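Local coordinates for protein polyketide synthase PksL (Bacillus subtilis, PDB 5E1V) that probably removes water from beta-hydroxyacyl intermediates during bacillaene assembly, as the dehydratase domain of a trans-AT polyketide synthase, at residues I162-D167 and A200-T205. Residues are numbered along the deposited sequence; the frame is centred on the assembly and turned at random.
Sequences IYEEED and ANHLLT
A helix laid on an antiparallel sheet, the hot-dog arrangement of polyketide synthase dehydratases, brings Glu-164 and Ile-162 of strand 159-165 against His-202 of helix 190-203. The link is a single His-carboxylate hydrogen bond. NE2 of His-202 donates to OE2 of Glu-164 at 2.9 Å, and the bond is fairly straight, with an N-H...O angle of 160°. The oxygen sits at the ring edge, close to the imidazole plane. NE2, by contrast, meets OE2 from above the carboxylate plane, 44° out of it. The carboxylate reaches the ring because the Glu-164 chain runs extended beyond CG. His-202 holds CG anti to its own backbone N (chi1 167°), which points the ring at the strand. Beside this polar link is a small apolar contact. The CD1 tip of Ile-162 comes obliquely to the ring and lies 3.7 Å from CD2 of His-202. Val-136 of the neighbouring strand 134-137 also touches the histidine. Leu-203, next along the helix, turns to Val-169 and Ile-237 on other strands. With an alanine here in place of the histidine, the Glu-164 carboxylate would probably lose its mate from the helix and turn more freely, while Ile-162 CD1 would lose its ring neighbour. The backbone of His-202 is also engaged: its carbonyl O accepts a hydrogen bond from Thr-205 OG1 at 3.0 Å.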
loop_
_atom_site.group_PDB
_atom_site.type_symbol
_atom_site.label_atom_id
_atom_site.label_comp_id
_atom_site.label_asym_id
_atom_site.label_seq_id
_atom_site.Cartn_x
_atom_site.Cartn_y
_atom_site.Cartn_z
ATOM N N ILE A 162 -4.369 3.132 -17.146
ATOM C CA ILE A 162 -4.819 4.312 -16.480
ATOM C C ILE A 162 -5.698 5.144 -17.445
ATOM O O ILE A 162 -5.199 5.651 -18.465
ATOM C CB ILE A 162 -3.632 5.163 -16.028
ATOM C CG1 ILE A 162 -2.665 4.373 -15.089
ATOM C CG2 ILE A 162 -4.150 6.451 -15.384
ATOM C CD1 ILE A 162 -1.465 5.209 -14.677
ATOM N N TYR A 163 -6.957 5.338 -17.043
ATOM C CA TYR A 163 -7.939 6.219 -17.724
ATOM C C TYR A 163 -7.869 7.606 -17.162
ATOM O O TYR A 163 -8.304 7.823 -16.025
ATOM C CB TYR A 163 -9.349 5.701 -17.521
ATOM C CG TYR A 163 -9.515 4.308 -18.041
ATOM C CD1 TYR A 163 -9.632 4.068 -19.408
ATOM C CD2 TYR A 163 -9.538 3.213 -17.177
ATOM C CE1 TYR A 163 -9.775 2.782 -19.903
ATOM C CE2 TYR A 163 -9.700 1.913 -17.657
ATOM C CZ TYR A 163 -9.807 1.700 -19.020
ATOM O OH TYR A 163 -9.962 0.407 -19.514
ATOM N N GLU A 164 -7.309 8.521 -17.961
ATOM C CA GLU A 164 -7.064 9.913 -17.585
ATOM C C GLU A 164 -8.192 10.867 -18.038
ATOM O O GLU A 164 -8.727 10.739 -19.157
ATOM C CB GLU A 164 -5.770 10.420 -18.224
ATOM C CG GLU A 164 -4.517 9.598 -17.977
ATOM C CD GLU A 164 -3.341 10.084 -18.803
ATOM O OE1 GLU A 164 -3.447 10.049 -20.054
ATOM O OE2 GLU A 164 -2.316 10.495 -18.203
ATOM N N GLU A 165 -8.510 11.844 -17.186
ATOM C CA GLU A 165 -9.329 12.974 -17.601
ATOM C C GLU A 165 -9.066 14.220 -16.741
ATOM O O GLU A 165 -8.330 14.154 -15.755
ATOM C CB GLU A 165 -10.802 12.597 -17.617
ATOM C CG GLU A 165 -11.356 12.133 -16.285
ATOM C CD GLU A 165 -12.814 12.492 -16.147
ATOM O OE1 GLU A 165 -13.122 13.712 -16.122
ATOM O OE2 GLU A 165 -13.644 11.559 -16.070
ATOM N N GLU A 166 -9.652 15.365 -17.112
ATOM C CA GLU A 166 -9.254 16.621 -16.467
ATOM C C GLU A 166 -9.334 16.422 -14.965
ATOM O O GLU A 166 -8.480 16.908 -14.246
ATOM C CB GLU A 166 -10.119 17.838 -16.885
ATOM N N ASP A 167 -10.343 15.688 -14.520
ATOM C CA ASP A 167 -10.711 15.632 -13.124
ATOM C C ASP A 167 -10.013 14.549 -12.278
ATOM O O ASP A 167 -10.079 14.578 -11.060
ATOM C CB ASP A 167 -12.230 15.491 -13.018
ATOM C CG ASP A 167 -12.952 16.841 -13.178
ATOM O OD1 ASP A 167 -12.287 17.851 -13.537
ATOM O OD2 ASP A 167 -14.170 16.889 -12.926
ATOM N N ALA A 200 -1.416 6.848 -8.781
ATOM C CA ALA A 200 -1.412 8.169 -8.129
ATOM C C ALA A 200 -0.202 9.031 -8.439
ATOM O O ALA A 200 -0.326 10.226 -8.673
ATOM C CB ALA A 200 -1.492 8.014 -6.642
ATOM N N ASN A 201 0.964 8.425 -8.415
ATOM C CA ASN A 201 2.175 9.134 -8.697
ATOM C C ASN A 201 2.183 9.546 -10.192
ATOM O O ASN A 201 2.700 10.615 -10.527
ATOM C CB ASN A 201 3.401 8.333 -8.283
ATOM C CG ASN A 201 4.665 9.171 -8.232
ATOM O OD1 ASN A 201 5.202 9.483 -7.141
ATOM N ND2 ASN A 201 5.154 9.563 -9.417
ATOM N N HIS A 202 1.570 8.752 -11.054
ATOM C CA HIS A 202 1.470 9.152 -12.473
ATOM C C HIS A 202 0.551 10.375 -12.686
ATOM O O HIS A 202 0.780 11.169 -13.610
ATOM C CB HIS A 202 1.008 8.004 -13.358
ATOM C CG HIS A 202 0.595 8.436 -14.728
ATOM N ND1 HIS A 202 1.500 8.621 -15.754
ATOM C CD2 HIS A 202 -0.620 8.751 -15.234
ATOM C CE1 HIS A 202 0.856 9.019 -16.835
ATOM N NE2 HIS A 202 -0.433 9.100 -16.550
ATOM N N LEU A 203 -0.467 10.535 -11.845
ATOM C CA LEU A 203 -1.360 11.706 -11.908
ATOM C C LEU A 203 -0.695 12.944 -11.306
ATOM O O LEU A 203 -0.995 14.088 -11.680
ATOM C CB LEU A 203 -2.671 11.398 -11.162
ATOM C CG LEU A 203 -3.719 12.503 -11.013
ATOM C CD1 LEU A 203 -4.168 13.089 -12.370
ATOM C CD2 LEU A 203 -4.911 12.009 -10.224
ATOM N N LEU A 204 0.248 12.716 -10.401
ATOM C CA LEU A 204 0.991 13.799 -9.790
ATOM C C LEU A 204 2.065 14.408 -10.664
ATOM O O LEU A 204 2.649 15.439 -10.298
ATOM C CB LEU A 204 1.663 13.291 -8.528
ATOM C CG LEU A 204 0.834 13.536 -7.299
ATOM C CD1 LEU A 204 1.376 12.743 -6.110
ATOM C CD2 LEU A 204 0.829 15.027 -7.004
ATOM N N THR A 205 2.352 13.754 -11.782
ATOM C CA THR A 205 3.496 14.143 -12.631
ATOM C C THR A 205 3.586 15.659 -12.893
ATOM O O THR A 205 4.582 16.270 -12.518
ATOM C CB THR A 205 3.460 13.411 -13.975
ATOM O OG1 THR A 205 2.180 13.634 -14.571
ATOM C CG2 THR A 205 3.670 11.922 -13.785
#